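Local coordinates for protein diaminopimelate decarboxylase (Phaeodactylum tricornutum, PDB 7JPJ) that probably catalyses the pyridoxal 5'-phosphate-dependent decarboxylation of diaminopimelate, the step that yields lysine, and works as a dimer, at residues 230-241 with 272-283. Numbering follows the deposited sequence.
Sequences VKTMNLGGGYKV and RELQMEIEPGTY. With DLY (D-lysine), chain C; SO4 (sulfate ion), chain D.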
ATOM      1  N   VAL A 230     -34.115   2.808  19.859  1.00 23.69           N
ATOM      2  CA  VAL A 230     -32.697   2.478  19.956  1.00 22.99           C
ATOM      3  C   VAL A 230     -32.386   1.949  21.350  1.00 22.30           C
ATOM      4  O   VAL A 230     -32.793   2.534  22.363  1.00 22.72           O
ATOM      5  CB  VAL A 230     -31.832   3.702  19.621  1.00 23.10           C
ATOM      6  CG1 VAL A 230     -30.363   3.416  19.911  1.00 22.38           C
ATOM      7  CG2 VAL A 230     -32.018   4.108  18.170  1.00 23.71           C
ATOM      8  N   LYS A 231     -31.658   0.835  21.408  1.00 22.11           N
ATOM      9  CA  LYS A 231     -31.234   0.248  22.667  1.00 21.65           C
ATOM     10  C   LYS A 231     -29.726   0.099  22.789  1.00 20.80           C
ATOM     11  O   LYS A 231     -29.250  -0.296  23.859  1.00 20.70           O
ATOM     12  CB  LYS A 231     -31.892  -1.127  22.863  1.00 22.18           C
ATOM     13  CG  LYS A 231     -33.410  -1.070  22.918  1.00 23.44           C
ATOM     14  CD  LYS A 231     -34.028  -2.452  22.814  1.00 24.25           C
ATOM     15  CE  LYS A 231     -35.531  -2.403  23.032  1.00 25.74           C
ATOM     16  NZ  LYS A 231     -35.961  -3.361  24.088  1.00 26.95           N
ATOM     17  N   THR A 232     -28.964   0.409  21.738  1.00 21.36           N
ATOM     18  CA  THR A 232     -27.520   0.228  21.730  1.00 20.73           C
ATOM     19  C   THR A 232     -26.854   1.450  21.113  1.00 21.48           C
ATOM     20  O   THR A 232     -27.341   1.997  20.121  1.00 22.32           O
ATOM     21  CB  THR A 232     -27.120  -1.032  20.949  1.00 20.28           C
ATOM     22  OG1 THR A 232     -27.675  -2.187  21.587  1.00 20.10           O
ATOM     23  CG2 THR A 232     -25.614  -1.181  20.900  1.00 19.44           C
ATOM     24  N   MET A 233     -25.740   1.870  21.710  1.00 21.11           N
ATOM     25  CA  MET A 233     -24.923   2.966  21.204  1.00 21.93           C
ATOM     26  C   MET A 233     -23.520   2.442  20.920  1.00 21.24           C
ATOM     27  O   MET A 233     -22.829   1.984  21.836  1.00 20.53           O
ATOM     28  CB  MET A 233     -24.881   4.120  22.208  1.00 22.66           C
ATOM     29  CG  MET A 233     -23.869   5.212  21.887  1.00 23.81           C
ATOM     30  SD  MET A 233     -24.519   6.503  20.809  1.00 25.44           S
ATOM     31  CE  MET A 233     -23.852   6.004  19.225  1.00 25.30           C
ATOM     32  N   ASN A 234     -23.108   2.504  19.653  1.00 21.03           N
ATOM     33  CA  ASN A 234     -21.784   2.066  19.214  1.00 20.50           C
ATOM     34  C   ASN A 234     -20.901   3.299  19.036  1.00 21.81           C
ATOM     35  O   ASN A 234     -21.104   4.086  18.104  1.00 23.00           O
ATOM     36  CB  ASN A 234     -21.892   1.264  17.917  1.00 20.16           C
ATOM     37  CG  ASN A 234     -20.576   0.616  17.500  1.00 19.31           C
ATOM     38  OD1 ASN A 234     -19.490   1.077  17.855  1.00 19.32           O
ATOM     39  ND2 ASN A 234     -20.675  -0.456  16.724  1.00 18.82           N
ATOM     40  N   LEU A 235     -19.913   3.456  19.920  1.00 20.18           N
ATOM     41  CA  LEU A 235     -19.027   4.615  19.921  1.00 21.80           C
ATOM     42  C   LEU A 235     -17.795   4.441  19.044  1.00 22.01           C
ATOM     43  O   LEU A 235     -16.970   5.358  18.977  1.00 23.77           O
ATOM     44  CB  LEU A 235     -18.587   4.942  21.350  1.00 22.08           C
ATOM     45  CG  LEU A 235     -19.681   5.449  22.287  1.00 22.37           C
ATOM     46  CD1 LEU A 235     -19.108   5.763  23.665  1.00 22.92           C
ATOM     47  CD2 LEU A 235     -20.369   6.669  21.692  1.00 23.66           C
ATOM     48  N   GLY A 236     -17.641   3.293  18.385  1.00 21.74           N
ATOM     49  CA  GLY A 236     -16.546   3.100  17.455  1.00 21.51           C
ATOM     50  C   GLY A 236     -15.217   2.826  18.140  1.00 21.09           C
ATOM     51  O   GLY A 236     -15.142   2.428  19.306  1.00 20.55           O
ATOM     52  N   GLY A 237     -14.146   3.050  17.383  1.00 22.32           N
ATOM     53  CA  GLY A 237     -12.803   2.870  17.898  1.00 21.91           C
ATOM     54  C   GLY A 237     -12.006   4.158  17.958  1.00 24.35           C
ATOM     55  O   GLY A 237     -12.555   5.223  18.261  1.00 26.47           O
ATOM     56  N   GLY A 238     -10.706   4.073  17.677  1.00 23.30           N
ATOM     57  CA  GLY A 238      -9.838   5.230  17.665  1.00 25.05           C
ATOM     58  C   GLY A 238      -8.943   5.386  18.877  1.00 25.93           C
ATOM     59  O   GLY A 238      -8.179   6.357  18.934  1.00 26.74           O
ATOM     60  N   TYR A 239      -9.012   4.468  19.839  1.00 23.93           N
ATOM     61  CA  TYR A 239      -8.195   4.557  21.045  1.00 24.71           C
ATOM     62  C   TYR A 239      -6.718   4.459  20.689  1.00 24.18           C
ATOM     63  O   TYR A 239      -6.281   3.489  20.063  1.00 22.27           O
ATOM     64  CB  TYR A 239      -8.605   3.453  22.020  1.00 23.59           C
ATOM     65  CG  TYR A 239     -10.101   3.260  22.030  1.00 22.93           C
ATOM     66  CD1 TYR A 239     -10.926   4.159  22.687  1.00 24.56           C
ATOM     67  CD2 TYR A 239     -10.691   2.210  21.342  1.00 20.18           C
ATOM     68  CE1 TYR A 239     -12.295   4.005  22.680  1.00 23.77           C
ATOM     69  CE2 TYR A 239     -12.062   2.049  21.326  1.00 19.63           C
ATOM     70  CZ  TYR A 239     -12.858   2.951  21.995  1.00 21.51           C
ATOM     71  OH  TYR A 239     -14.224   2.798  21.981  1.00 20.87           O
ATOM     72  N   LYS A 240      -5.951   5.470  21.080  1.00 25.43           N
ATOM     73  CA  LYS A 240      -4.586   5.600  20.598  1.00 25.08           C
ATOM     74  C   LYS A 240      -3.643   4.679  21.360  1.00 24.56           C
ATOM     75  O   LYS A 240      -3.789   4.468  22.567  1.00 25.01           O
ATOM     76  CB  LYS A 240      -4.115   7.050  20.710  1.00 26.17           C
ATOM     77  CG  LYS A 240      -3.726   7.675  19.367  1.00 26.07           C
ATOM     78  CD  LYS A 240      -4.857   7.563  18.336  1.00 25.65           C
ATOM     79  CE  LYS A 240      -4.458   8.170  16.986  1.00 25.34           C
ATOM     80  NZ  LYS A 240      -4.990   7.409  15.807  1.00 23.85           N
ATOM     81  N   VAL A 241      -2.677   4.122  20.636  1.00 24.44           N
ATOM     82  CA  VAL A 241      -1.653   3.248  21.192  1.00 23.71           C
ATOM     83  C   VAL A 241      -0.301   3.910  20.968  1.00 24.35           C
ATOM     84  O   VAL A 241       0.043   4.259  19.832  1.00 23.93           O
ATOM     85  CB  VAL A 241      -1.686   1.848  20.550  1.00 20.50           C
ATOM     86  CG1 VAL A 241      -0.546   0.990  21.073  1.00 20.17           C
ATOM     87  CG2 VAL A 241      -3.021   1.178  20.801  1.00 19.11           C
ATOM     88  N   ARG A 272     -33.941   5.705  29.659  1.00 24.62           N
ATOM     89  CA  ARG A 272     -33.562   4.537  28.876  1.00 24.05           C
ATOM     90  C   ARG A 272     -32.121   4.162  29.187  1.00 23.34           C
ATOM     91  O   ARG A 272     -31.223   5.005  29.104  1.00 23.02           O
ATOM     92  CB  ARG A 272     -33.731   4.804  27.377  1.00 24.01           C
ATOM     93  CG  ARG A 272     -35.180   4.879  26.921  1.00 24.89           C
ATOM     94  CD  ARG A 272     -35.328   5.750  25.681  1.00 25.21           C
ATOM     95  NE  ARG A 272     -34.378   5.381  24.636  1.00 24.62           N
ATOM     96  CZ  ARG A 272     -34.108   6.133  23.575  1.00 24.80           C
ATOM     97  NH1 ARG A 272     -34.715   7.302  23.418  1.00 25.61           N
ATOM     98  NH2 ARG A 272     -33.228   5.719  22.673  1.00 24.29           N
ATOM     99  N   GLU A 273     -31.905   2.899  29.545  1.00 23.93           N
ATOM    100  CA  GLU A 273     -30.576   2.381  29.851  1.00 23.85           C
ATOM    101  C   GLU A 273     -30.040   1.683  28.605  1.00 23.27           C
ATOM    102  O   GLU A 273     -30.551   0.631  28.206  1.00 23.04           O
ATOM    103  CB  GLU A 273     -30.634   1.440  31.052  1.00 23.95           C
ATOM    104  CG  GLU A 273     -31.198   2.103  32.306  1.00 24.55           C
ATOM    105  CD  GLU A 273     -31.251   1.171  33.504  1.00 24.66           C
ATOM    106  OE1 GLU A 273     -30.789   0.015  33.389  1.00 24.36           O
ATOM    107  OE2 GLU A 273     -31.757   1.599  34.566  1.00 25.15           O
ATOM    108  N   LEU A 274     -29.017   2.271  27.992  1.00 22.74           N
ATOM    109  CA  LEU A 274     -28.547   1.854  26.677  1.00 22.29           C
ATOM    110  C   LEU A 274     -27.323   0.956  26.788  1.00 21.91           C
ATOM    111  O   LEU A 274     -26.430   1.196  27.605  1.00 21.92           O
ATOM    112  CB  LEU A 274     -28.204   3.068  25.810  1.00 22.22           C
ATOM    113  CG  LEU A 274     -29.325   4.036  25.426  1.00 22.64           C
ATOM    114  CD1 LEU A 274     -28.766   5.177  24.595  1.00 22.68           C
ATOM    115  CD2 LEU A 274     -30.438   3.320  24.680  1.00 22.76           C
ATOM    116  N   GLN A 275     -27.289  -0.076  25.948  1.00 22.81           N
ATOM    117  CA  GLN A 275     -26.089  -0.886  25.794  1.00 22.46           C
ATOM    118  C   GLN A 275     -25.017  -0.095  25.051  1.00 22.18           C
ATOM    119  O   GLN A 275     -25.313   0.647  24.110  1.00 22.15           O
ATOM    120  CB  GLN A 275     -26.416  -2.172  25.035  1.00 22.23           C
ATOM    121  CG  GLN A 275     -25.205  -3.025  24.706  1.00 22.06           C
ATOM    122  CD  GLN A 275     -24.990  -4.123  25.724  1.00 22.53           C
ATOM    123  OE1 GLN A 275     -25.407  -3.999  26.876  1.00 22.90           O
ATOM    124  NE2 GLN A 275     -24.324  -5.199  25.312  1.00 22.67           N
ATOM    125  N   MET A 276     -23.764  -0.244  25.480  1.00 21.50           N
ATOM    126  CA  MET A 276     -22.638   0.427  24.845  1.00 21.26           C
ATOM    127  C   MET A 276     -21.820  -0.560  24.021  1.00 20.69           C
ATOM    128  O   MET A 276     -21.710  -1.742  24.359  1.00 20.85           O
ATOM    129  CB  MET A 276     -21.727   1.098  25.878  1.00 21.88           C
ATOM    130  CG  MET A 276     -20.846   2.192  25.290  1.00 21.97           C
ATOM    131  SD  MET A 276     -19.560   2.806  26.396  1.00 23.14           S
ATOM    132  CE  MET A 276     -19.342   1.415  27.492  1.00 23.01           C
ATOM    133  N   GLU A 277     -21.238  -0.057  22.936  1.00 20.53           N
ATOM    134  CA  GLU A 277     -20.362  -0.843  22.081  1.00 19.94           C
ATOM    135  C   GLU A 277     -19.112  -0.042  21.757  1.00 19.71           C
ATOM    136  O   GLU A 277     -19.172   1.179  21.590  1.00 19.97           O
ATOM    137  CB  GLU A 277     -21.050  -1.248  20.780  1.00 19.61           C
ATOM    138  CG  GLU A 277     -22.178  -2.238  20.959  1.00 19.85           C
ATOM    139  CD  GLU A 277     -22.747  -2.698  19.635  1.00 19.65           C
ATOM    140  OE1 GLU A 277     -22.283  -2.206  18.583  1.00 19.42           O
ATOM    141  OE2 GLU A 277     -23.647  -3.567  19.639  1.00 20.15           O
ATOM    142  N   ILE A 278     -17.984  -0.740  21.670  1.00 19.07           N
ATOM    143  CA  ILE A 278     -16.716  -0.149  21.269  1.00 18.56           C
ATOM    144  C   ILE A 278     -16.114  -1.016  20.172  1.00 18.47           C
ATOM    145  O   ILE A 278     -16.260  -2.241  20.171  1.00 18.86           O
ATOM    146  CB  ILE A 278     -15.741  -0.001  22.459  1.00 18.50           C
ATOM    147  CG1 ILE A 278     -15.412  -1.365  23.073  1.00 18.85           C
ATOM    148  CG2 ILE A 278     -16.327   0.930  23.509  1.00 18.78           C
ATOM    149  CD1 ILE A 278     -14.400  -1.294  24.194  1.00 19.02           C
ATOM    150  N   GLU A 279     -15.442  -0.370  19.223  1.00 21.15           N
ATOM    151  CA  GLU A 279     -14.906  -1.039  18.039  1.00 20.48           C
ATOM    152  C   GLU A 279     -13.404  -0.804  17.910  1.00 20.16           C
ATOM    153  O   GLU A 279     -12.945  -0.191  16.939  1.00 19.96           O
ATOM    154  CB  GLU A 279     -15.636  -0.560  16.786  1.00 20.53           C
ATOM    155  CG  GLU A 279     -16.902  -1.339  16.448  1.00 20.85           C
ATOM    156  CD  GLU A 279     -17.668  -0.738  15.273  1.00 21.19           C
ATOM    157  OE1 GLU A 279     -18.906  -0.924  15.198  1.00 21.25           O
ATOM    158  OE2 GLU A 279     -17.033  -0.072  14.425  1.00 21.34           O
ATOM    159  N   PRO A 280     -12.604  -1.295  18.861  1.00 19.18           N
ATOM    160  CA  PRO A 280     -11.155  -1.060  18.787  1.00 18.83           C
ATOM    161  C   PRO A 280     -10.503  -1.976  17.760  1.00 18.17           C
ATOM    162  O   PRO A 280     -10.798  -3.172  17.694  1.00 18.33           O
ATOM    163  CB  PRO A 280     -10.672  -1.378  20.205  1.00 19.65           C
ATOM    164  CG  PRO A 280     -11.623  -2.399  20.685  1.00 20.21           C
ATOM    165  CD  PRO A 280     -12.960  -2.069  20.063  1.00 19.82           C
ATOM    166  N   GLY A 281      -9.620  -1.401  16.952  1.00 18.63           N
ATOM    167  CA  GLY A 281      -8.818  -2.182  16.035  1.00 18.07           C
ATOM    168  C   GLY A 281      -7.357  -2.153  16.435  1.00 18.02           C
ATOM    169  O   GLY A 281      -6.777  -3.184  16.791  1.00 18.47           O
ATOM    170  N   THR A 282      -6.763  -0.958  16.386  1.00 17.52           N
ATOM    171  CA  THR A 282      -5.375  -0.789  16.800  1.00 17.41           C
ATOM    172  C   THR A 282      -5.162  -1.262  18.236  1.00 18.33           C
ATOM    173  O   THR A 282      -4.234  -2.025  18.518  1.00 19.17           O
ATOM    174  CB  THR A 282      -4.973   0.679  16.649  1.00 17.26           C
ATOM    175  OG1 THR A 282      -5.175   1.093  15.292  1.00 17.18           O
ATOM    176  CG2 THR A 282      -3.515   0.880  17.026  1.00 17.30           C
ATOM    177  N   TYR A 283      -6.036  -0.838  19.153  1.00 18.36           N
ATOM    178  CA  TYR A 283      -5.833  -1.114  20.573  1.00 19.71           C
ATOM    179  C   TYR A 283      -5.777  -2.604  20.888  1.00 20.64           C
ATOM    180  O   TYR A 283      -5.240  -2.980  21.933  1.00 21.51           O
ATOM    181  CB  TYR A 283      -6.941  -0.456  21.398  1.00 20.13           C
ATOM    182  CG  TYR A 283      -6.538  -0.124  22.819  1.00 21.29           C
ATOM    183  CD1 TYR A 283      -5.966   1.103  23.129  1.00 21.45           C
ATOM    184  CD2 TYR A 283      -6.733  -1.036  23.852  1.00 22.22           C
ATOM    185  CE1 TYR A 283      -5.597   1.413  24.430  1.00 22.69           C
ATOM    186  CE2 TYR A 283      -6.367  -0.736  25.153  1.00 23.31           C
ATOM    187  CZ  TYR A 283      -5.801   0.490  25.436  1.00 23.66           C
ATOM    188  OH  TYR A 283      -5.437   0.793  26.729  1.00 24.51           O
TER
HETATM  189  N   DLY C 501      -0.329   7.436  15.654  1.00 27.46           N
HETATM  190  CA  DLY C 501      -1.028   6.386  14.920  1.00 27.46           C
HETATM  191  C   DLY C 501      -1.617   5.337  15.871  1.00 27.46           C
HETATM  192  O   DLY C 501      -1.621   5.501  17.097  1.00 27.46           O
HETATM  193  CB  DLY C 501      -2.131   6.994  14.049  1.00 27.46           C
HETATM  194  CG  DLY C 501      -2.598   6.105  12.902  1.00 27.46           C
HETATM  195  CD  DLY C 501      -3.608   6.835  12.026  1.00 27.46           C
HETATM  196  CE  DLY C 501      -4.238   5.911  10.991  1.00 27.46           C
HETATM  197  NZ  DLY C 501      -5.344   6.587  10.250  1.00 27.46           N
HETATM  198  OXT DLY C 501      -2.107   4.292  15.433  1.00 27.46           O
HETATM  199  S   SO4 D 502      -8.801   1.872  15.069  1.00 20.77           S
HETATM  200  O1  SO4 D 502      -7.521   2.537  15.302  1.00 20.77           O
HETATM  201  O2  SO4 D 502      -9.467   1.642  16.350  1.00 20.77           O
HETATM  202  O3  SO4 D 502      -8.579   0.594  14.401  1.00 20.77           O
HETATM  203  O4  SO4 D 502      -9.633   2.716  14.216  1.00 20.77           O
HETATM  204  O   HOH W   1      -7.872   1.251  18.722  1.00 17.42           O
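Tyr239 lies along the 278-283 backbone, its CG anti to its own carbonyl carbon (chi1 -39°). Its CB rests 3.7 Å from Tyr283 CD1; CD2 and CE2 bring the ring edge to Pro280, with CD2 3.8 Å from Pro280 CB; CZ meets Ile278 CB at 4.2 Å; and OH ends beside Ile278 while giving a weak hydrogen bond to Gly236 O. Trp213 stacks on the ring. A serine here would probably open a gap beside Pro280 and Ile278 and leave Trp213 without its stacking partner. Gly236 O also accepts from Glu279 N (2.8 Å), which sits above the carbonyl plane. Upstream, strands 232-234 and 275-278 run parallel, the Met233 backbone bonding to Gln275 O and Glu277 N. Asn234 ND2 points to Glu279 OE1, a hydrogen bond modelled too short to be trusted in detail, while OD1 takes Gly236 N (2.9 Å), closing an Asx turn. Glu277 is salt-bridged to Arg56. Beyond the strands, Gly238 N and Gly281 N both donate to sulfate O2, and Thr282 OG1 to O1 (2.8 Å). Adjacent parallel strands of a TIM-type barrel, ending in a glycine-rich loop and a helix start that hold an anion, are consistent with the cofactor-phosphate site of fold-type III pyridoxal-phosphate decarboxylases.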